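Local coordinates for protein nucleoside 2-deoxyribosyltransferase (Enterococcus faecalis, PDB 7M5H) that probably acts on nucleoside or nucleotide N-glycosidic bonds, perhaps as a 5-hydroxymethyl-dUMP N-hydrolase of the nucleoside 2-deoxyribosyltransferase family, at residues B[63-73]-B[87-95]; B[25-36]-B[150-161]. One frame throughout, in Å; residues are numbered along the deposited sequence.

Interaction 1 (B[63-73]-B[87-95]); sequences DTENVLASDLL and ASEIGVAYA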
loop_
_atom_site.group_PDB
_atom_site.type_symbol
_atom_site.label_atom_id
_atom_site.label_comp_id
_atom_site.label_asym_id
_atom_site.label_seq_id
_atom_site.Cartn_x
_atom_site.Cartn_y
_atom_site.Cartn_z
ATOM N N ASP B 63 -2.646 -14.601 -17.385
ATOM C CA ASP B 63 -3.669 -13.606 -17.079
ATOM C C ASP B 63 -3.893 -12.662 -18.252
ATOM O O ASP B 63 -5.033 -12.272 -18.531
ATOM C CB ASP B 63 -3.284 -12.821 -15.827
ATOM C CG ASP B 63 -4.153 -13.163 -14.639
ATOM O OD1 ASP B 63 -5.326 -13.539 -14.851
ATOM O OD2 ASP B 63 -3.666 -13.060 -13.494
ATOM N N THR B 64 -2.816 -12.278 -18.944
ATOM C CA THR B 64 -2.945 -11.356 -20.067
ATOM C C THR B 64 -3.761 -11.979 -21.192
ATOM O O THR B 64 -4.492 -11.275 -21.898
ATOM C CB THR B 64 -1.563 -10.937 -20.571
ATOM O OG1 THR B 64 -0.812 -10.365 -19.493
ATOM C CG2 THR B 64 -1.685 -9.913 -21.686
ATOM N N GLU B 65 -3.640 -13.296 -21.379
ATOM C CA GLU B 65 -4.437 -13.978 -22.394
ATOM C C GLU B 65 -5.926 -13.774 -22.149
ATOM O O GLU B 65 -6.694 -13.534 -23.088
ATOM C CB GLU B 65 -4.100 -15.469 -22.419
ATOM C CG GLU B 65 -2.731 -15.799 -22.993
ATOM C CD GLU B 65 -2.477 -17.295 -23.052
ATOM O OE1 GLU B 65 -1.578 -17.725 -23.804
ATOM O OE2 GLU B 65 -3.184 -18.046 -22.346
ATOM N N ASN B 66 -6.352 -13.862 -20.888
ATOM C CA ASN B 66 -7.759 -13.651 -20.572
ATOM C C ASN B 66 -8.152 -12.186 -20.708
ATOM O O ASN B 66 -9.283 -11.884 -21.105
ATOM C CB ASN B 66 -8.064 -14.155 -19.162
ATOM C CG ASN B 66 -7.763 -15.632 -18.996
ATOM O OD1 ASN B 66 -7.118 -16.041 -18.029
ATOM N ND2 ASN B 66 -8.227 -16.441 -19.940
ATOM N N VAL B 67 -7.243 -11.267 -20.376
ATOM C CA VAL B 67 -7.531 -9.843 -20.536
ATOM C C VAL B 67 -7.743 -9.507 -22.007
ATOM O O VAL B 67 -8.738 -8.876 -22.382
ATOM C CB VAL B 67 -6.405 -8.992 -19.921
ATOM C CG1 VAL B 67 -6.596 -7.523 -20.274
ATOM C CG2 VAL B 67 -6.353 -9.179 -18.411
ATOM N N LEU B 68 -6.814 -9.939 -22.864
ATOM C CA LEU B 68 -6.872 -9.588 -24.279
ATOM C C LEU B 68 -8.047 -10.234 -25.000
ATOM O O LEU B 68 -8.493 -9.705 -26.023
ATOM C CB LEU B 68 -5.564 -9.981 -24.971
ATOM C CG LEU B 68 -4.292 -9.301 -24.461
ATOM C CD1 LEU B 68 -3.099 -9.664 -25.333
ATOM C CD2 LEU B 68 -4.478 -7.795 -24.397
ATOM N N ALA B 69 -8.555 -11.359 -24.501
ATOM C CA ALA B 69 -9.692 -12.024 -25.124
ATOM C C ALA B 69 -11.030 -11.426 -24.713
ATOM O O ALA B 69 -12.073 -11.907 -25.173
ATOM C CB ALA B 69 -9.672 -13.519 -24.786
ATOM N N SER B 70 -11.033 -10.392 -23.880
ATOM C CA SER B 70 -12.262 -9.811 -23.367
ATOM C C SER B 70 -12.685 -8.611 -24.206
ATOM O O SER B 70 -11.864 -7.958 -24.855
ATOM C CB SER B 70 -12.096 -9.388 -21.907
ATOM O OG SER B 70 -11.141 -8.348 -21.782
ATOM N N ASP B 71 -13.988 -8.335 -24.190
ATOM C CA ASP B 71 -14.539 -7.154 -24.842
ATOM C C ASP B 71 -14.669 -5.978 -23.888
ATOM O O ASP B 71 -14.733 -4.830 -24.340
ATOM C CB ASP B 71 -15.913 -7.470 -25.440
ATOM C CG ASP B 71 -15.869 -8.610 -26.436
ATOM O OD1 ASP B 71 -15.049 -8.548 -27.376
ATOM O OD2 ASP B 71 -16.650 -9.570 -26.274
ATOM N N LEU B 72 -14.705 -6.245 -22.584
ATOM C CA LEU B 72 -14.864 -5.222 -21.563
ATOM C C LEU B 72 -14.155 -5.694 -20.303
ATOM O O LEU B 72 -14.202 -6.880 -19.967
ATOM C CB LEU B 72 -16.345 -4.951 -21.271
ATOM C CG LEU B 72 -16.659 -4.047 -20.078
ATOM C CD1 LEU B 72 -16.207 -2.619 -20.354
ATOM C CD2 LEU B 72 -18.139 -4.092 -19.733
ATOM N N LEU B 73 -13.499 -4.768 -19.615
ATOM C CA LEU B 73 -12.784 -5.068 -18.383
ATOM C C LEU B 73 -13.461 -4.336 -17.233
ATOM O O LEU B 73 -13.603 -3.109 -17.270
ATOM C CB LEU B 73 -11.312 -4.665 -18.495
ATOM C CG LEU B 73 -10.379 -5.093 -17.361
ATOM C CD1 LEU B 73 -9.153 -5.792 -17.923
ATOM C CD2 LEU B 73 -9.969 -3.897 -16.519
ATOM N N ALA B 87 -3.774 -2.446 -11.710
ATOM C CA ALA B 87 -3.251 -1.262 -12.384
ATOM C C ALA B 87 -2.526 -1.636 -13.671
ATOM O O ALA B 87 -2.674 -0.958 -14.694
ATOM C CB ALA B 87 -2.323 -0.492 -11.445
ATOM N N SER B 88 -1.742 -2.718 -13.642
ATOM C CA SER B 88 -1.062 -3.168 -14.853
ATOM C C SER B 88 -2.056 -3.672 -15.891
ATOM O O SER B 88 -1.902 -3.399 -17.088
ATOM C CB SER B 88 -0.043 -4.256 -14.513
ATOM O OG SER B 88 1.041 -3.726 -13.772
ATOM N N GLU B 89 -3.079 -4.411 -15.453
ATOM C CA GLU B 89 -4.095 -4.895 -16.383
ATOM C C GLU B 89 -4.864 -3.746 -17.020
ATOM O O GLU B 89 -5.269 -3.843 -18.185
ATOM C CB GLU B 89 -5.052 -5.848 -15.667
ATOM C CG GLU B 89 -4.456 -7.217 -15.372
ATOM C CD GLU B 89 -5.345 -8.071 -14.486
ATOM O OE1 GLU B 89 -6.142 -7.502 -13.711
ATOM O OE2 GLU B 89 -5.247 -9.314 -14.567
ATOM N N ILE B 90 -5.078 -2.657 -16.279
ATOM C CA ILE B 90 -5.716 -1.476 -16.855
ATOM C C ILE B 90 -4.832 -0.875 -17.939
ATOM O O ILE B 90 -5.316 -0.475 -19.005
ATOM C CB ILE B 90 -6.040 -0.453 -15.750
ATOM C CG1 ILE B 90 -7.184 -0.962 -14.869
ATOM C CG2 ILE B 90 -6.383 0.907 -16.349
ATOM C CD1 ILE B 90 -7.443 -0.101 -13.651
ATOM N N GLY B 91 -3.522 -0.809 -17.688
ATOM C CA GLY B 91 -2.612 -0.286 -18.695
ATOM C C GLY B 91 -2.582 -1.135 -19.951
ATOM O O GLY B 91 -2.499 -0.611 -21.065
ATOM N N VAL B 92 -2.646 -2.459 -19.791
ATOM C CA VAL B 92 -2.718 -3.342 -20.951
ATOM C C VAL B 92 -4.016 -3.109 -21.713
ATOM O O VAL B 92 -4.026 -3.031 -22.948
ATOM C CB VAL B 92 -2.579 -4.815 -20.519
ATOM C CG1 VAL B 92 -2.861 -5.741 -21.693
ATOM C CG2 VAL B 92 -1.193 -5.079 -19.952
ATOM N N ALA B 93 -5.130 -2.987 -20.986
ATOM C CA ALA B 93 -6.427 -2.819 -21.633
ATOM C C ALA B 93 -6.498 -1.510 -22.406
ATOM O O ALA B 93 -7.030 -1.470 -23.521
ATOM C CB ALA B 93 -7.544 -2.886 -20.591
ATOM N N TYR B 94 -5.968 -0.427 -21.833
ATOM C CA TYR B 94 -6.005 0.859 -22.522
ATOM C C TYR B 94 -5.201 0.811 -23.814
ATOM O O TYR B 94 -5.676 1.239 -24.872
ATOM C CB TYR B 94 -5.483 1.973 -21.612
ATOM C CG TYR B 94 -5.291 3.278 -22.353
ATOM C CD1 TYR B 94 -6.371 4.107 -22.624
ATOM C CD2 TYR B 94 -4.034 3.667 -22.806
ATOM C CE1 TYR B 94 -6.205 5.293 -23.315
ATOM C CE2 TYR B 94 -3.860 4.851 -23.499
ATOM C CZ TYR B 94 -4.950 5.660 -23.749
ATOM O OH TYR B 94 -4.784 6.842 -24.436
ATOM N N ALA B 95 -3.973 0.292 -23.746
ATOM C CA ALA B 95 -3.111 0.272 -24.922
ATOM C C ALA B 95 -3.684 -0.610 -26.025
ATOM O O ALA B 95 -3.433 -0.361 -27.209
ATOM C CB ALA B 95 -1.709 -0.195 -24.537
#

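Interaction 2 (B[25-36]-B[150-161]); sequences LVEQIRQLDKTI and EEDLLEEIKQRL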
loop_
_atom_site.group_PDB
_atom_site.type_symbol
_atom_site.label_atom_id
_atom_site.label_comp_id
_atom_site.label_asym_id
_atom_site.label_seq_id
_atom_site.Cartn_x
_atom_site.Cartn_y
_atom_site.Cartn_z
ATOM N N LEU B 25 -20.376 -9.829 -6.413
ATOM C CA LEU B 25 -20.594 -8.914 -7.530
ATOM C C LEU B 25 -20.795 -9.664 -8.841
ATOM O O LEU B 25 -21.693 -9.324 -9.620
ATOM C CB LEU B 25 -19.420 -7.945 -7.661
ATOM C CG LEU B 25 -19.542 -6.579 -6.988
ATOM C CD1 LEU B 25 -18.404 -5.682 -7.442
ATOM C CD2 LEU B 25 -20.885 -5.942 -7.301
ATOM N N VAL B 26 -19.968 -10.680 -9.099
ATOM C CA VAL B 26 -20.029 -11.398 -10.371
ATOM C C VAL B 26 -21.392 -12.054 -10.556
ATOM O O VAL B 26 -21.931 -12.096 -11.670
ATOM C CB VAL B 26 -18.879 -12.419 -10.455
ATOM C CG1 VAL B 26 -19.147 -13.453 -11.535
ATOM C CG2 VAL B 26 -17.563 -11.704 -10.726
ATOM N N GLU B 27 -21.980 -12.559 -9.469
ATOM C CA GLU B 27 -23.315 -13.143 -9.556
ATOM C C GLU B 27 -24.335 -12.118 -10.037
ATOM O O GLU B 27 -25.178 -12.424 -10.888
ATOM C CB GLU B 27 -23.726 -13.719 -8.199
ATOM C CG GLU B 27 -25.215 -14.013 -8.064
ATOM C CD GLU B 27 -25.701 -15.092 -9.017
ATOM O OE1 GLU B 27 -24.871 -15.898 -9.490
ATOM O OE2 GLU B 27 -26.918 -15.135 -9.291
ATOM N N GLN B 28 -24.271 -10.892 -9.510
ATOM C CA GLN B 28 -25.185 -9.847 -9.958
ATOM C C GLN B 28 -24.936 -9.476 -11.414
ATOM O O GLN B 28 -25.884 -9.216 -12.165
ATOM C CB GLN B 28 -25.053 -8.612 -9.067
ATOM C CG GLN B 28 -25.541 -8.803 -7.645
ATOM C CD GLN B 28 -25.353 -7.556 -6.805
ATOM O OE1 GLN B 28 -24.458 -7.491 -5.964
ATOM N NE2 GLN B 28 -26.195 -6.553 -7.033
ATOM N N ILE B 29 -23.669 -9.438 -11.830
ATOM C CA ILE B 29 -23.350 -9.070 -13.208
ATOM C C ILE B 29 -23.888 -10.117 -14.174
ATOM O O ILE B 29 -24.493 -9.789 -15.201
ATOM C CB ILE B 29 -21.832 -8.877 -13.378
ATOM C CG1 ILE B 29 -21.332 -7.742 -12.484
ATOM C CG2 ILE B 29 -21.489 -8.604 -14.834
ATOM C CD1 ILE B 29 -19.842 -7.498 -12.584
ATOM N N ARG B 30 -23.680 -11.397 -13.854
ATOM C CA ARG B 30 -24.147 -12.462 -14.732
ATOM C C ARG B 30 -25.669 -12.525 -14.789
ATOM O O ARG B 30 -26.229 -12.982 -15.791
ATOM C CB ARG B 30 -23.569 -13.803 -14.277
ATOM C CG ARG B 30 -22.088 -13.968 -14.591
ATOM C CD ARG B 30 -21.488 -15.163 -13.868
ATOM N NE ARG B 30 -20.118 -15.429 -14.299
ATOM C CZ ARG B 30 -19.258 -16.193 -13.631
ATOM N NH1 ARG B 30 -19.619 -16.760 -12.488
ATOM N NH2 ARG B 30 -18.031 -16.381 -14.100
ATOM N N GLN B 31 -26.352 -12.065 -13.740
ATOM C CA GLN B 31 -27.809 -12.046 -13.737
ATOM C C GLN B 31 -28.392 -10.906 -14.561
ATOM O O GLN B 31 -29.612 -10.869 -14.756
ATOM C CB GLN B 31 -28.337 -11.960 -12.303
ATOM C CG GLN B 31 -28.250 -13.268 -11.542
ATOM C CD GLN B 31 -28.928 -14.408 -12.276
ATOM O OE1 GLN B 31 -30.091 -14.307 -12.667
ATOM N NE2 GLN B 31 -28.199 -15.500 -12.477
ATOM N N LEU B 32 -27.561 -9.980 -15.043
ATOM C CA LEU B 32 -28.069 -8.890 -15.869
ATOM C C LEU B 32 -28.545 -9.401 -17.223
ATOM O O LEU B 32 -29.656 -9.083 -17.662
ATOM C CB LEU B 32 -26.993 -7.821 -16.052
ATOM C CG LEU B 32 -26.733 -6.871 -14.884
ATOM C CD1 LEU B 32 -25.590 -5.925 -15.219
ATOM C CD2 LEU B 32 -27.995 -6.092 -14.546
ATOM N N ASP B 33 -27.717 -10.195 -17.897
ATOM C CA ASP B 33 -28.006 -10.614 -19.260
ATOM C C ASP B 33 -27.382 -11.978 -19.507
ATOM O O ASP B 33 -26.274 -12.255 -19.039
ATOM C CB ASP B 33 -27.470 -9.596 -20.271
ATOM C CG ASP B 33 -28.200 -9.648 -21.594
ATOM O OD1 ASP B 33 -29.111 -8.819 -21.803
ATOM O OD2 ASP B 33 -27.869 -10.522 -22.423
ATOM N N LYS B 34 -28.098 -12.823 -20.252
ATOM C CA LYS B 34 -27.591 -14.150 -20.576
ATOM C C LYS B 34 -26.419 -14.105 -21.548
ATOM O O LYS B 34 -25.679 -15.088 -21.652
ATOM C CB LYS B 34 -28.713 -15.013 -21.158
ATOM C CG LYS B 34 -29.885 -15.229 -20.215
ATOM C CD LYS B 34 -30.970 -16.071 -20.871
ATOM C CE LYS B 34 -32.123 -16.331 -19.914
ATOM N NZ LYS B 34 -33.193 -17.153 -20.545
ATOM N N THR B 35 -26.234 -12.993 -22.256
ATOM C CA THR B 35 -25.146 -12.856 -23.217
ATOM C C THR B 35 -23.827 -12.442 -22.573
ATOM O O THR B 35 -22.864 -12.168 -23.297
ATOM C CB THR B 35 -25.526 -11.845 -24.302
ATOM O OG1 THR B 35 -25.920 -10.611 -23.690
ATOM C CG2 THR B 35 -26.672 -12.377 -25.150
ATOM N N ILE B 36 -23.757 -12.393 -21.248
ATOM C CA ILE B 36 -22.538 -12.002 -20.549
ATOM C C ILE B 36 -21.713 -13.252 -20.270
ATOM O O ILE B 36 -22.182 -14.180 -19.601
ATOM C CB ILE B 36 -22.857 -11.247 -19.250
ATOM C CG1 ILE B 36 -23.449 -9.872 -19.566
ATOM C CG2 ILE B 36 -21.606 -11.112 -18.390
ATOM C CD1 ILE B 36 -23.803 -9.062 -18.340
ATOM N N GLU B 150 -22.463 -0.097 -6.728
ATOM C CA GLU B 150 -22.756 -1.322 -7.464
ATOM C C GLU B 150 -23.940 -1.138 -8.404
ATOM O O GLU B 150 -23.977 -1.747 -9.479
ATOM C CB GLU B 150 -23.021 -2.466 -6.484
ATOM C CG GLU B 150 -21.910 -2.666 -5.459
ATOM C CD GLU B 150 -22.296 -3.632 -4.356
ATOM O OE1 GLU B 150 -23.418 -4.179 -4.408
ATOM O OE2 GLU B 150 -21.478 -3.843 -3.434
ATOM N N GLU B 151 -24.910 -0.307 -8.016
ATOM C CA GLU B 151 -26.034 -0.007 -8.897
ATOM C C GLU B 151 -25.555 0.626 -10.196
ATOM O O GLU B 151 -25.959 0.211 -11.289
ATOM C CB GLU B 151 -27.025 0.913 -8.183
ATOM C CG GLU B 151 -28.015 1.599 -9.109
ATOM C CD GLU B 151 -28.794 2.697 -8.413
ATOM O OE1 GLU B 151 -28.898 2.650 -7.169
ATOM O OE2 GLU B 151 -29.292 3.610 -9.105
ATOM N N ASP B 152 -24.684 1.634 -10.099
ATOM C CA ASP B 152 -24.190 2.287 -11.306
ATOM C C ASP B 152 -23.276 1.371 -12.108
ATOM O O ASP B 152 -23.189 1.506 -13.334
ATOM C CB ASP B 152 -23.466 3.585 -10.946
ATOM C CG ASP B 152 -24.364 4.572 -10.226
ATOM O OD1 ASP B 152 -25.600 4.460 -10.362
ATOM O OD2 ASP B 152 -23.834 5.461 -9.527
ATOM N N LEU B 153 -22.590 0.439 -11.443
ATOM C CA LEU B 153 -21.757 -0.519 -12.162
ATOM C C LEU B 153 -22.607 -1.425 -13.044
ATOM O O LEU B 153 -22.317 -1.605 -14.232
ATOM C CB LEU B 153 -20.936 -1.348 -11.174
ATOM C CG LEU B 153 -20.119 -2.490 -11.782
ATOM C CD1 LEU B 153 -19.044 -1.947 -12.711
ATOM C CD2 LEU B 153 -19.508 -3.359 -10.693
ATOM N N LEU B 154 -23.668 -2.002 -12.476
ATOM C CA LEU B 154 -24.549 -2.868 -13.253
ATOM C C LEU B 154 -25.257 -2.088 -14.352
ATOM O O LEU B 154 -25.428 -2.590 -15.470
ATOM C CB LEU B 154 -25.566 -3.539 -12.331
ATOM C CG LEU B 154 -24.999 -4.387 -11.189
ATOM C CD1 LEU B 154 -26.076 -4.670 -10.156
ATOM C CD2 LEU B 154 -24.416 -5.686 -11.722
ATOM N N GLU B 155 -25.678 -0.856 -14.053
ATOM C CA GLU B 155 -26.341 -0.035 -15.059
ATOM C C GLU B 155 -25.403 0.283 -16.217
ATOM O O GLU B 155 -25.812 0.256 -17.383
ATOM C CB GLU B 155 -26.865 1.252 -14.420
ATOM C CG GLU B 155 -27.567 2.183 -15.391
ATOM C CD GLU B 155 -28.852 1.593 -15.935
ATOM O OE1 GLU B 155 -29.645 1.052 -15.135
ATOM O OE2 GLU B 155 -29.067 1.664 -17.163
ATOM N N GLU B 156 -24.136 0.578 -15.915
ATOM C CA GLU B 156 -23.170 0.873 -16.968
ATOM C C GLU B 156 -22.867 -0.364 -17.805
ATOM O O GLU B 156 -22.691 -0.267 -19.026
ATOM C CB GLU B 156 -21.888 1.437 -16.358
ATOM C CG GLU B 156 -20.801 1.759 -17.370
ATOM C CD GLU B 156 -21.176 2.911 -18.282
ATOM O OE1 GLU B 156 -21.971 3.776 -17.857
ATOM O OE2 GLU B 156 -20.675 2.952 -19.426
ATOM N N ILE B 157 -22.801 -1.536 -17.167
ATOM C CA ILE B 157 -22.546 -2.771 -17.899
ATOM C C ILE B 157 -23.696 -3.078 -18.850
ATOM O O ILE B 157 -23.481 -3.529 -19.982
ATOM C CB ILE B 157 -22.294 -3.931 -16.917
ATOM C CG1 ILE B 157 -20.949 -3.749 -16.208
ATOM C CG2 ILE B 157 -22.346 -5.273 -17.635
ATOM C CD1 ILE B 157 -20.640 -4.829 -15.194
ATOM N N LYS B 158 -24.935 -2.831 -18.413
ATOM C CA LYS B 158 -26.087 -3.092 -19.268
ATOM C C LYS B 158 -26.051 -2.230 -20.524
ATOM O O LYS B 158 -26.327 -2.713 -21.627
ATOM C CB LYS B 158 -27.382 -2.852 -18.492
ATOM C CG LYS B 158 -28.133 -4.121 -18.125
ATOM C CD LYS B 158 -29.524 -3.803 -17.597
ATOM C CE LYS B 158 -29.459 -2.893 -16.381
ATOM N NZ LYS B 158 -30.818 -2.586 -15.852
ATOM N N GLN B 159 -25.703 -0.949 -20.374
ATOM C CA GLN B 159 -25.621 -0.038 -21.510
ATOM C C GLN B 159 -24.540 -0.438 -22.508
ATOM O O GLN B 159 -24.643 -0.084 -23.687
ATOM C CB GLN B 159 -25.363 1.391 -21.024
ATOM C CG GLN B 159 -26.437 1.953 -20.101
ATOM C CD GLN B 159 -27.735 2.247 -20.822
ATOM O OE1 GLN B 159 -27.749 2.484 -22.030
ATOM N NE2 GLN B 159 -28.839 2.228 -20.084
ATOM N N ARG B 160 -23.508 -1.157 -22.070
ATOM C CA ARG B 160 -22.419 -1.559 -22.950
ATOM C C ARG B 160 -22.608 -2.956 -23.531
ATOM O O ARG B 160 -21.645 -3.540 -24.038
ATOM C CB ARG B 160 -21.082 -1.483 -22.210
ATOM C CG ARG B 160 -20.680 -0.073 -21.810
ATOM C CD ARG B 160 -19.357 -0.056 -21.063
ATOM N NE ARG B 160 -18.849 1.304 -20.924
ATOM C CZ ARG B 160 -18.059 1.894 -21.812
ATOM N NH1 ARG B 160 -17.680 1.239 -22.901
ATOM N NH2 ARG B 160 -17.647 3.138 -21.616
ATOM N N LEU B 161 -23.817 -3.503 -23.465
ATOM C CA LEU B 161 -24.101 -4.812 -24.041
ATOM C C LEU B 161 -24.598 -4.687 -25.476
ATOM O O LEU B 161 -25.772 -4.926 -25.759
ATOM C CB LEU B 161 -25.129 -5.559 -23.191
ATOM C CG LEU B 161 -24.577 -6.297 -21.972
ATOM C CD1 LEU B 161 -25.672 -6.532 -20.947
ATOM C CD2 LEU B 161 -23.959 -7.616 -22.405
#

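Interaction 1 (B[63-73]-B[87-95])
Glu-89 OE2 lies over the side of helix 63-68, 4.0 Å from Val-67 CG2 and equally far from CG of Asp-63, while the hydroxyl of Tyr-8, on strand 5-10, hydrogen-bonds to it. The same hydroxyl also bonds to Asp-63 OD1, and thus ties together two carboxylates that have no bond to each other. Their planes stand 80° apart, and Asp-63 OD2 comes to 4.2 Å from Glu-89 OE2. With CG lying beside its own backbone N (chi1 -74°) and the chain straight beyond it, Glu-89 reaches across the gap between the helices, and its CG rests on Val-67 CG2 at 4.1 Å.

Further along, the contact turns apolar. Val-92 points CG1 at helix 63-68, where the tip of Leu-68 runs across it at roughly a right angle, CD2 to Val-92 CG1 being 3.8 Å. Val-67 CG1 stands a little farther from the same methyl. Leu-73, on the strand that follows helix 56-68, reaches the second helix: its CD1 meets Ala-93 CB at 4.3 Å and its CD2 faces Ile-90 CG1. The helices cross at 44° and meet through valines and Leu-68 at one end and Glu-89 at the other.

Tyr-135 of the second subunit packs on both Asp-63 and Glu-89, and a glycerol, probably from crystallisation, is hydrogen-bonded to Glu-89 OE1. Beside an apolar patch sits a pair of carboxylates whose orientation a shared tyrosine hydroxyl probably helps to fix, consistent with a pocket closed partly by a partner chain.

Interaction 2 (B[25-36]-B[150-161])
Leu-154 stands between Gln-28, Ile-29 and Leu-32, and its CB and both methyls each find a partner. Its CB lies 3.7 Å from Leu-32 CD1. Because CG sits opposite the carbonyl carbon (chi1 -58°), the two methyls beyond it spread over helix 25-30. CD1 meets the amide nitrogen of Gln-28, NE2, at 3.6 Å, the two side chains running nearly perpendicular. CD2 drops between Ile-29 CG1, 3.8 Å off, and Leu-32 CD1. Leu-32 replies in kind: CD1 also comes to 3.3 Å from the carbonyl oxygen of Leu-154, and CD2 meets the aliphatic part of Lys-158 crosswise, 4.0 Å from its CE.

Either side of this centre, the packing continues. Toward the start of helix 150-159, Leu-25 places CD2 on Glu-150 CG and CD1 near Leu-153 CD2; the carboxylate of Glu-150 is held by two hydroxyls of helix 16-30, Tyr-21 on OE2 and Tyr-24 on OE1. Deeper in, Ile-29 CD1 and Ile-157 CD1 meet at 3.8 Å. At the far end, Leu-161 CD1 rests on Asp-33 CB, 3.6 Å away, and its CD2 on Ile-36 CG1. Asp-33 shapes an Asx turn, OD2 taking the backbone N of Thr-35 through its anti lone pair.

Helices 16-30 and 150-159, the first and last of the fold, lie side by side on one face of the parallel sheet, Ile-29 on Phe-9 and Leu-38, Leu-153 and Ile-157 on Val-74. Their facing segments, with axes 37° apart, interlock by methyls without a hydrogen bond between them, so shape rather than directional bonding probably sets their alignment.

In the fold
The two contacts lie on opposite faces of one parallel sheet, as in an alpha/beta sandwich of Rossmann type, with their centres about 18 Å apart. Strand 72-76 mediates between them: Leu-73 turns to the helices of interaction 1, and Val-74, next along, to the helix of 150-161. They also meet directly, Leu-72 CD1 lying 4.1 Å from Arg-160 CD. In sequence, interaction 1 falls entirely within the stretch of chain spanned by interaction 2. Interaction 1 carries the second-subunit contacts and the glycerol, probably from the crystallisation liquor, about 3 Å from the Glu-89 side chain (nearest atoms), consistent with a pocket; interaction 2 binds together the sheet's other covering layer.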